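Local coordinates for microcin B17-processing protein McbD (Escherichia coli str. K-12 substr. MG1655, PDB 6GRH) that is needed to convert the inactive microcin B17 precursor McbA into the active peptide, probably as the YcaO-type cyclodehydratase that forms its azole rings, at residues G56-F59 with E60-F64; E78-P81 with P82-K86; C293-Y296 with E297-T300. The protein carries 1 engineered substitution. All coordinates share one frame; numbering follows the deposited sequence.

In the fold
Along the chain the three contacts follow one another in series, none nesting in or crossing another, and each joins side chains a few residues apart. Contact 1 lies in helix 47-66, which follows strand 41-45 and packs on strands 151-154 and 350-358. Contact 2 comes next, at the break between helices 76-79 and 82-95, where it touches strand 121-125; its centre is about 29 Å from that of contact 1. Contact 3 begins helix 296-304 after the loop from helix 285-292, against strand 241-248. It lies across the chain's centre from both others, its own centre about 43 Å from that of contact 2. All three belong to the YcaO region.

Contact 1: residues G56-F59 with E60-F64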
loop_
_atom_site.group_PDB
_atom_site.type_symbol
_atom_site.label_atom_id
_atom_site.label_comp_id
_atom_site.label_asym_id
_atom_site.label_seq_id
_atom_site.Cartn_x
_atom_site.Cartn_y
_atom_site.Cartn_z
ATOM N N GLY E 56 27.009 -1.816 -18.608
ATOM C CA GLY E 56 28.331 -2.142 -19.151
ATOM C C GLY E 56 28.814 -1.210 -20.236
ATOM O O GLY E 56 29.964 -0.787 -20.223
ATOM N N GLU E 57 27.930 -0.836 -21.151
ATOM C CA GLU E 57 28.236 0.138 -22.193
ATOM C C GLU E 57 28.605 1.500 -21.582
ATOM O O GLU E 57 29.573 2.140 -22.012
ATOM C CB GLU E 57 27.023 0.273 -23.128
ATOM C CG GLU E 57 27.170 1.226 -24.316
ATOM C CD GLU E 57 28.161 0.734 -25.348
ATOM O OE1 GLU E 57 28.134 -0.464 -25.666
ATOM O OE2 GLU E 57 28.979 1.559 -25.809
ATOM N N TYR E 58 27.850 1.912 -20.567
ATOM C CA TYR E 58 28.144 3.131 -19.853
ATOM C C TYR E 58 29.523 3.071 -19.171
ATOM O O TYR E 58 30.313 3.999 -19.329
ATOM C CB TYR E 58 27.061 3.430 -18.790
ATOM C CG TYR E 58 27.447 4.603 -17.951
ATOM C CD1 TYR E 58 27.363 5.871 -18.467
ATOM C CD2 TYR E 58 27.931 4.444 -16.663
ATOM C CE1 TYR E 58 27.735 6.979 -17.723
ATOM C CE2 TYR E 58 28.319 5.558 -15.907
ATOM C CZ TYR E 58 28.225 6.808 -16.450
ATOM O OH TYR E 58 28.573 7.905 -15.724
ATOM N N PHE E 59 29.791 2.019 -18.399
ATOM C CA PHE E 59 31.082 1.896 -17.723
ATOM C C PHE E 59 32.232 1.900 -18.749
ATOM O O PHE E 59 33.252 2.563 -18.535
ATOM C CB PHE E 59 31.189 0.625 -16.896
ATOM C CG PHE E 59 30.795 0.775 -15.457
ATOM C CD1 PHE E 59 31.766 1.039 -14.488
ATOM C CD2 PHE E 59 29.481 0.559 -15.039
ATOM C CE1 PHE E 59 31.424 1.146 -13.137
ATOM C CE2 PHE E 59 29.123 0.655 -13.686
ATOM C CZ PHE E 59 30.096 0.933 -12.729
ATOM N N GLU E 60 32.045 1.165 -19.844
ATOM C CA GLU E 60 33.061 1.075 -20.899
ATOM C C GLU E 60 33.377 2.449 -21.504
ATOM O O GLU E 60 34.512 2.868 -21.525
ATOM C CB GLU E 60 32.594 0.153 -22.026
ATOM C CG GLU E 60 33.607 0.013 -23.145
ATOM C CD GLU E 60 32.981 -0.447 -24.453
ATOM O OE1 GLU E 60 32.225 -1.430 -24.403
ATOM O OE2 GLU E 60 33.261 0.177 -25.515
ATOM N N ARG E 61 32.353 3.110 -22.013
ATOM C CA ARG E 61 32.513 4.398 -22.669
ATOM C C ARG E 61 32.996 5.486 -21.739
ATOM O O ARG E 61 33.840 6.308 -22.131
ATOM C CB ARG E 61 31.220 4.804 -23.379
ATOM C CG ARG E 61 30.885 3.796 -24.477
ATOM C CD ARG E 61 30.524 4.433 -25.800
ATOM N NE ARG E 61 29.252 5.097 -25.653
ATOM C CZ ARG E 61 28.091 4.682 -26.150
ATOM N NH1 ARG E 61 27.980 3.575 -26.888
ATOM N NH2 ARG E 61 27.024 5.422 -25.931
ATOM N N ARG E 62 32.511 5.485 -20.505
ATOM C CA ARG E 62 33.010 6.435 -19.529
ATOM C C ARG E 62 34.506 6.241 -19.274
ATOM O O ARG E 62 35.265 7.218 -19.173
ATOM C CB ARG E 62 32.237 6.369 -18.216
ATOM C CG ARG E 62 32.694 7.437 -17.232
ATOM C CD ARG E 62 31.870 7.393 -15.952
ATOM N NE ARG E 62 32.035 6.143 -15.192
ATOM C CZ ARG E 62 31.592 5.958 -13.944
ATOM N NH1 ARG E 62 30.937 6.912 -13.262
ATOM N NH2 ARG E 62 31.829 4.828 -13.350
ATOM N N HIS E 63 34.936 4.992 -19.189
ATOM C CA HIS E 63 36.342 4.723 -18.954
ATOM C C HIS E 63 37.267 5.279 -20.074
ATOM O O HIS E 63 38.220 6.031 -19.811
ATOM C CB HIS E 63 36.585 3.228 -18.809
ATOM C CG HIS E 63 38.015 2.896 -18.536
ATOM N ND1 HIS E 63 38.591 3.061 -17.294
ATOM C CD2 HIS E 63 38.982 2.400 -19.345
ATOM C CE1 HIS E 63 39.851 2.661 -17.349
ATOM N NE2 HIS E 63 40.114 2.254 -18.581
ATOM N N PHE E 64 36.969 4.879 -21.304
ATOM C CA PHE E 64 37.811 5.204 -22.466
ATOM C C PHE E 64 37.700 6.673 -22.870
ATOM O O PHE E 64 38.715 7.277 -23.238
ATOM C CB PHE E 64 37.533 4.246 -23.628
ATOM C CG PHE E 64 38.007 2.855 -23.355
ATOM C CD1 PHE E 64 39.364 2.551 -23.450
ATOM C CD2 PHE E 64 37.127 1.845 -22.983
ATOM C CE1 PHE E 64 39.820 1.265 -23.193
ATOM C CE2 PHE E 64 37.586 0.563 -22.719
ATOM C CZ PHE E 64 38.934 0.280 -22.812
HETATM O O HOH W 1 33.668 3.898 -15.995
#
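The guanidinium of Arg62 has Tyr58 over one face, with Tyr58 CE2 3.7 Å above its plane and displaced toward the rim, while a water sits in plane at its edge. The Tyr58 ring in turn carries Arg62 CB over one face, and the ring and guanidinium planes are 49° apart. Phe59 meets the same arginine less closely: its CE1 is 3.7 Å from Arg62 NH2, and the cation-pi attraction is at most weak. These are i to i+3 and i to i+4 pairings within the single helix 47-66 of the YcaO region, built on regular backbone bonds such as that from Arg62 N to Tyr58 O at 2.9 Å.

Arg62 is extended through chi1 and chi2, which carries its CD to 3.3 Å from Tyr58 OH, and the bend at chi3 (64°) then turns the guanidinium against the tyrosine. Both polar ends have partners beyond the helix turn: the tyrosine hydroxyl bonds to Asp34, and Arg62 NE pairs with Glu67. Arg62 also lies near Arg199 of an McbB chain, so Glu67 would help to offset the crowding of positive charge at this interface. Phe59 stacks on Phe153 of strand 151-154.

On another side of the helix, Glu57 and Arg61 form a salt bridge one turn apart. The glutamate bends at chi2 (68°) to bring its carboxylate forward, toward the next turn; the modelled 2.5 Å from Glu57 OE2 to Arg61 NH1 is shorter than expected, and the exact separation is doubtful. Glu57 CG lies over a face of the guanidinium, whose NH2 bonds to Thr39 O. Beside Arg62, the edge water ties the side chain to its own helix, accepting from Arg62 NE and donating to Phe59 O, each at 2.9 Å.

Contact 2: residues E78-P81 with P82-K86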
loop_
_atom_site.group_PDB
_atom_site.type_symbol
_atom_site.label_atom_id
_atom_site.label_comp_id
_atom_site.label_asym_id
_atom_site.label_seq_id
_atom_site.Cartn_x
_atom_site.Cartn_y
_atom_site.Cartn_z
ATOM N N GLU E 78 61.609 1.287 -25.466
ATOM C CA GLU E 78 61.689 1.182 -23.987
ATOM C C GLU E 78 60.463 0.465 -23.401
ATOM O O GLU E 78 60.539 -0.191 -22.355
ATOM C CB GLU E 78 61.814 2.571 -23.357
ATOM C CG GLU E 78 63.197 3.192 -23.549
ATOM C CD GLU E 78 63.180 4.705 -23.616
ATOM O OE1 GLU E 78 62.190 5.348 -23.182
ATOM O OE2 GLU E 78 64.178 5.258 -24.129
ATOM N N MET E 79 59.356 0.566 -24.125
ATOM C CA MET E 79 58.011 0.276 -23.639
ATOM C C MET E 79 57.604 -1.190 -23.812
ATOM O O MET E 79 56.733 -1.676 -23.089
ATOM C CB MET E 79 57.077 1.201 -24.437
ATOM C CG MET E 79 55.637 1.287 -24.088
ATOM S SD MET E 79 54.695 2.094 -25.402
ATOM C CE MET E 79 55.458 3.707 -25.430
ATOM N N MET E 80 58.201 -1.868 -24.784
ATOM C CA MET E 80 57.807 -3.215 -25.170
ATOM C C MET E 80 58.985 -3.933 -25.807
ATOM O O MET E 80 60.014 -3.301 -26.054
ATOM C CB MET E 80 56.627 -3.147 -26.155
ATOM C CG MET E 80 56.919 -2.491 -27.502
ATOM S SD MET E 80 55.423 -2.162 -28.474
ATOM C CE MET E 80 54.800 -0.662 -27.702
ATOM N N PRO E 81 58.853 -5.253 -26.071
ATOM C CA PRO E 81 59.878 -5.967 -26.846
ATOM C C PRO E 81 60.100 -5.422 -28.265
ATOM O O PRO E 81 59.210 -4.793 -28.834
ATOM C CB PRO E 81 59.340 -7.405 -26.900
ATOM C CG PRO E 81 58.554 -7.544 -25.647
ATOM C CD PRO E 81 57.907 -6.199 -25.443
ATOM N N PRO E 82 61.274 -5.698 -28.851
ATOM C CA PRO E 82 61.665 -5.041 -30.100
ATOM C C PRO E 82 60.784 -5.309 -31.329
ATOM O O PRO E 82 60.579 -4.388 -32.127
ATOM C CB PRO E 82 63.100 -5.546 -30.341
ATOM C CG PRO E 82 63.223 -6.777 -29.513
ATOM C CD PRO E 82 62.341 -6.566 -28.325
ATOM N N SER E 83 60.285 -6.532 -31.504
ATOM C CA SER E 83 59.454 -6.822 -32.681
ATOM C C SER E 83 58.033 -6.225 -32.557
ATOM O O SER E 83 57.406 -5.933 -33.564
ATOM C CB SER E 83 59.412 -8.329 -32.993
ATOM O OG SER E 83 58.599 -9.022 -32.061
ATOM N N ALA E 84 57.532 -6.022 -31.341
ATOM C CA ALA E 84 56.284 -5.270 -31.153
ATOM C C ALA E 84 56.498 -3.778 -31.460
ATOM O O ALA E 84 55.697 -3.151 -32.156
ATOM C CB ALA E 84 55.777 -5.452 -29.741
ATOM N N ALA E 85 57.590 -3.224 -30.935
ATOM C CA ALA E 85 57.936 -1.826 -31.180
ATOM C C ALA E 85 58.093 -1.538 -32.693
ATOM O O ALA E 85 57.667 -0.487 -33.169
ATOM C CB ALA E 85 59.200 -1.453 -30.413
ATOM N N LYS E 86 58.664 -2.487 -33.438
ATOM C CA LYS E 86 58.830 -2.351 -34.896
ATOM C C LYS E 86 57.476 -2.312 -35.633
ATOM O O LYS E 86 57.280 -1.488 -36.535
ATOM C CB LYS E 86 59.713 -3.482 -35.449
ATOM C CG LYS E 86 60.128 -3.330 -36.908
#
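Met80 leaves the helical conformation with an extended backbone (phi -155°, psi 172°), and Pro81 then holds the N-cap position of helix 82-95. The Pro81 carbonyl accepts a hydrogen bond, Ala85 N to Pro81 O at 3.1 Å, and so closes the first turn of the helix. Ala84 N adds a weak second bond to the same oxygen at 3.3 Å.

Under this turn lies the Met80 side chain. Its CG takes the crowded position between backbone N and carbonyl carbon (chi1 65°), which directs the thioether across the start of the new helix. Met80 SD packs against the methyl of Ala84, 3.5 Å from its CB, and is 3.4 Å from Ala85 N. One atom back, Met80 CG rests 3.8 Å from Ala85 CB, so the two small alanines present neighbouring methyls to one thioether chain. Gln122 of strand 121-125 touches both Met80 and Pro81, while Ala85 also packs on Leu76 and Tyr77 of the preceding helix.

The rings of the two prolines adjoin through the peptide, which by itself holds Pro81 CB 3.4 Å from Pro82 CD. Pro82, which has no amide hydrogen to offer, occupies the first position of the helix, where none is needed. The arrangement is a short helix-break-helix junction with proline in the N-cap and N1 positions.

Contact 3: residues C293-Y296 with E297-T300; sequences CNKY and ESFT
One carbonyl oxygen, that of Cys293, is gripped by two donors, one of them the hydroxyl of Ser298 five residues on. The other is Lys295 N, at 2.8 Å, which closes an inverse gamma turn centred on Asn294. This tight turn leads the chain from helix 285-292 into helix 296-304. The serine bond is short, Ser298 OG to Cys293 O being 2.7 Å, and it meets the oxygen in the carbonyl plane on a lone pair. Ser298 OG lies beside its own backbone N, anti to the carbonyl carbon (chi1 -67°), and this rotation carries the hydroxyl back to the incoming loop. Asn294 fixes the outside of the turn by bonding through its side-chain amide to the backbone of Arg238, Lys240 and Tyr241.

A second tie comes from the backbone of the same serine: Ser298 N donates to Lys295 O at 3.0 Å, approaching from above the carbonyl plane. The serine therefore holds the loop at two points. At the surface, Lys295 and Glu297 cross at about a right angle; the charges of Lys295 NZ and Glu297 OE2 are 4.3 Å apart, beyond a salt bridge, and any attraction is probably modest.

Phe299 and Thr300 approach the Tyr296 ring from the same side, one near CE1 and the other near CE2. The tyrosine ring meets that of Phe299 obliquely, with planes at 43° and Tyr296 CE1 3.7 Å from Phe299 CD2. Phe299 and Ser298 both touch Tyr241 of strand 241-248. On the other flank of the tyrosine's CZ, the methyl carbon Thr300 CG2 is 3.4 Å from Tyr296 CE2, also at an oblique approach.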
loop_
_atom_site.group_PDB
_atom_site.type_symbol
_atom_site.label_atom_id
_atom_site.label_comp_id
_atom_site.label_asym_id
_atom_site.label_seq_id
_atom_site.Cartn_x
_atom_site.Cartn_y
_atom_site.Cartn_z
ATOM N N CYS E 293 24.582 8.338 -43.995
ATOM C CA CYS E 293 24.416 7.077 -44.758
ATOM C C CYS E 293 22.996 6.476 -44.741
ATOM O O CYS E 293 22.762 5.416 -45.355
ATOM C CB CYS E 293 25.411 6.023 -44.243
ATOM S SG CYS E 293 27.143 6.445 -44.499
ATOM N N ASN E 294 22.058 7.119 -44.040
ATOM C CA ASN E 294 20.650 6.674 -43.982
ATOM C C ASN E 294 19.957 6.963 -45.309
ATOM O O ASN E 294 19.164 7.898 -45.434
ATOM C CB ASN E 294 19.895 7.339 -42.795
ATOM C CG ASN E 294 18.427 6.941 -42.726
ATOM O OD1 ASN E 294 18.043 5.850 -43.140
ATOM N ND2 ASN E 294 17.604 7.829 -42.214
ATOM N N LYS E 295 20.278 6.145 -46.305
ATOM C CA LYS E 295 19.670 6.235 -47.626
ATOM C C LYS E 295 19.778 4.878 -48.313
ATOM O O LYS E 295 20.693 4.099 -48.042
ATOM C CB LYS E 295 20.305 7.341 -48.473
ATOM C CG LYS E 295 21.822 7.335 -48.524
ATOM C CD LYS E 295 22.376 8.701 -48.918
ATOM C CE LYS E 295 23.853 8.822 -48.572
ATOM N NZ LYS E 295 24.760 8.286 -49.623
ATOM N N TYR E 296 18.820 4.601 -49.181
ATOM C CA TYR E 296 18.730 3.310 -49.839
ATOM C C TYR E 296 20.021 2.927 -50.575
ATOM O O TYR E 296 20.378 1.749 -50.613
ATOM C CB TYR E 296 17.532 3.298 -50.789
ATOM C CG TYR E 296 17.203 1.935 -51.343
ATOM C CD1 TYR E 296 16.749 0.916 -50.505
ATOM C CD2 TYR E 296 17.305 1.671 -52.716
ATOM C CE1 TYR E 296 16.446 -0.338 -51.009
ATOM C CE2 TYR E 296 17.001 0.422 -53.225
ATOM C CZ TYR E 296 16.570 -0.573 -52.362
ATOM O OH TYR E 296 16.264 -1.814 -52.846
ATOM N N GLU E 297 20.735 3.927 -51.108
ATOM C CA GLU E 297 21.976 3.701 -51.864
ATOM C C GLU E 297 23.092 3.066 -51.028
ATOM O O GLU E 297 23.989 2.429 -51.591
ATOM C CB GLU E 297 22.526 4.984 -52.517
ATOM C CG GLU E 297 21.523 5.810 -53.327
ATOM C CD GLU E 297 20.809 6.860 -52.471
ATOM O OE1 GLU E 297 19.704 6.564 -51.926
ATOM O OE2 GLU E 297 21.369 7.979 -52.325
ATOM N N SER E 298 23.070 3.265 -49.713
ATOM C CA SER E 298 23.990 2.538 -48.832
ATOM C C SER E 298 23.726 1.021 -48.926
ATOM O O SER E 298 24.673 0.236 -49.074
ATOM C CB SER E 298 23.869 3.041 -47.386
ATOM O OG SER E 298 24.323 4.381 -47.283
ATOM N N PHE E 299 22.442 0.635 -48.888
ATOM C CA PHE E 299 22.007 -0.772 -48.982
ATOM C C PHE E 299 22.383 -1.396 -50.324
ATOM O O PHE E 299 23.001 -2.461 -50.362
ATOM C CB PHE E 299 20.487 -0.866 -48.748
ATOM C CG PHE E 299 19.931 -2.262 -48.798
ATOM C CD1 PHE E 299 20.284 -3.205 -47.836
ATOM C CD2 PHE E 299 19.019 -2.629 -49.787
ATOM C CE1 PHE E 299 19.746 -4.493 -47.859
ATOM C CE2 PHE E 299 18.489 -3.924 -49.830
ATOM C CZ PHE E 299 18.846 -4.851 -48.856
ATOM N N THR E 300 22.016 -0.735 -51.417
ATOM C CA THR E 300 22.327 -1.249 -52.759
ATOM C C THR E 300 23.825 -1.294 -53.033
ATOM O O THR E 300 24.310 -2.293 -53.544
ATOM C CB THR E 300 21.669 -0.425 -53.873
ATOM O OG1 THR E 300 21.991 0.952 -53.689
ATOM C CG2 THR E 300 20.159 -0.605 -53.852
#